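Local coordinates for protein endoglucanase (Ganoderma lucidum, PDB 5D8Z) that probably hydrolyses internal beta-1,4-glucosidic bonds of cellulose and related glucans, as a family 5 glycoside hydrolase endoglucanase with a TIM-barrel fold, at residues Asn172-Ala175 against Asp176-Gln179. Sequence-based numbering, arbitrary orientation.
Sequences NLWA and DSVQ
Val-178 lies one helical turn beyond Trp-174 and rests on its indole, illustrating how a TIM-barrel helix has a buried and an exposed side. Residues 172-179 form the first turns of helix 171-187, which follows barrel strand 157-160 and leads to strand 194-198 in a beta-alpha-beta crossover. On the buried side, CG2 of Val-178 sits over one indole face, 3.8 Å from the centroid of the five-membered ring of Trp-174 and 25° off its normal, a CH-pi contact. The methyl is displaced toward the ring's rim, with Trp-174 CE2 as its nearest ring atom. The indole reaches this place because CG of Trp-174 is anti to the backbone N (chi1 173°). Its NE1 donates to the carbonyl of Pro-198 at the end of the next barrel strand, while Met-162 and Pro-165 touch the ring as well, so the indole bridges the loop leading into the helix and the end of the strand that follows it. Ser-177 CB approaches the benzene part obliquely, 3.8 Å from Trp-174 CE3. The other side is looser. Asp-176, Leu-173 and Asn-172 are exposed; the carboxylate of Asp-176 folds back beside the preceding turn, and its OD2 stands 4.0 Å from Leu-173 CD2. Ala-175, buried, touches Ala-216 and Leu-217 of helix 213-218, and the exposed Asn-172 touches Ala-216 as well. Successive i to i+4 backbone bonds run beneath both sides, including Val-178 N to Trp-174 O. One carbonyl serves two donors: Leu-173 O accepts from Ser-177 N at 3.0 Å and from Ser-177 OG at 3.2 Å.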
# COMPACT_ATOMS: atom_id res chain seq x y z
N ASN A 172 -0.63 -6.31 -20.18
CA ASN A 172 0.09 -5.25 -20.89
C ASN A 172 -0.71 -3.99 -21.06
O ASN A 172 -0.13 -2.92 -21.13
CB ASN A 172 0.59 -5.73 -22.25
CG ASN A 172 1.66 -6.81 -22.11
OD1 ASN A 172 2.78 -6.54 -21.60
ND2 ASN A 172 1.32 -8.04 -22.55
N LEU A 173 -2.03 -4.13 -21.18
CA LEU A 173 -2.93 -2.98 -21.20
C LEU A 173 -2.94 -2.34 -19.83
O LEU A 173 -2.93 -1.11 -19.72
CB LEU A 173 -4.34 -3.37 -21.59
CG LEU A 173 -4.46 -3.75 -23.07
CD1 LEU A 173 -5.82 -4.37 -23.35
CD2 LEU A 173 -4.22 -2.55 -23.96
N TRP A 174 -2.94 -3.16 -18.79
CA TRP A 174 -2.78 -2.64 -17.44
C TRP A 174 -1.45 -1.89 -17.23
O TRP A 174 -1.42 -0.81 -16.66
CB TRP A 174 -2.90 -3.76 -16.39
CG TRP A 174 -2.58 -3.28 -15.02
CD1 TRP A 174 -1.56 -3.70 -14.22
CD2 TRP A 174 -3.25 -2.24 -14.30
NE1 TRP A 174 -1.57 -3.00 -13.03
CE2 TRP A 174 -2.59 -2.09 -13.06
CE3 TRP A 174 -4.34 -1.42 -14.57
CZ2 TRP A 174 -2.99 -1.17 -12.10
CZ3 TRP A 174 -4.72 -0.48 -13.61
CH2 TRP A 174 -4.05 -0.38 -12.40
N ALA A 175 -0.35 -2.47 -17.66
CA ALA A 175 0.89 -1.74 -17.60
C ALA A 175 0.80 -0.40 -18.36
O ALA A 175 1.39 0.60 -17.92
CB ALA A 175 2.01 -2.62 -18.14
N ASP A 176 0.05 -0.36 -19.46
CA ASP A 176 -0.25 0.91 -20.18
C ASP A 176 -1.02 1.92 -19.34
O ASP A 176 -0.71 3.11 -19.35
CB ASP A 176 -0.99 0.66 -21.49
CG ASP A 176 -0.11 -0.01 -22.55
OD1 ASP A 176 1.08 0.39 -22.67
OD2 ASP A 176 -0.58 -0.93 -23.27
N SER A 177 -2.01 1.46 -18.60
CA SER A 177 -2.74 2.31 -17.68
C SER A 177 -1.82 2.90 -16.62
O SER A 177 -1.94 4.06 -16.25
CB SER A 177 -3.84 1.51 -17.00
OG SER A 177 -4.70 0.90 -17.97
N VAL A 178 -0.86 2.11 -16.18
CA VAL A 178 0.06 2.52 -15.13
C VAL A 178 1.06 3.52 -15.69
O VAL A 178 1.48 4.45 -14.99
CB VAL A 178 0.81 1.31 -14.56
CG1 VAL A 178 1.84 1.79 -13.55
CG2 VAL A 178 -0.15 0.29 -13.95
N GLN A 179 1.43 3.33 -16.95
CA GLN A 179 2.28 4.29 -17.62
C GLN A 179 1.56 5.62 -17.60
O GLN A 179 2.10 6.68 -17.27
CB GLN A 179 2.52 3.84 -19.04
CG GLN A 179 3.42 4.77 -19.85
CD GLN A 179 4.78 4.92 -19.22
OE1 GLN A 179 5.53 3.97 -19.16
NE2 GLN A 179 5.08 6.08 -18.69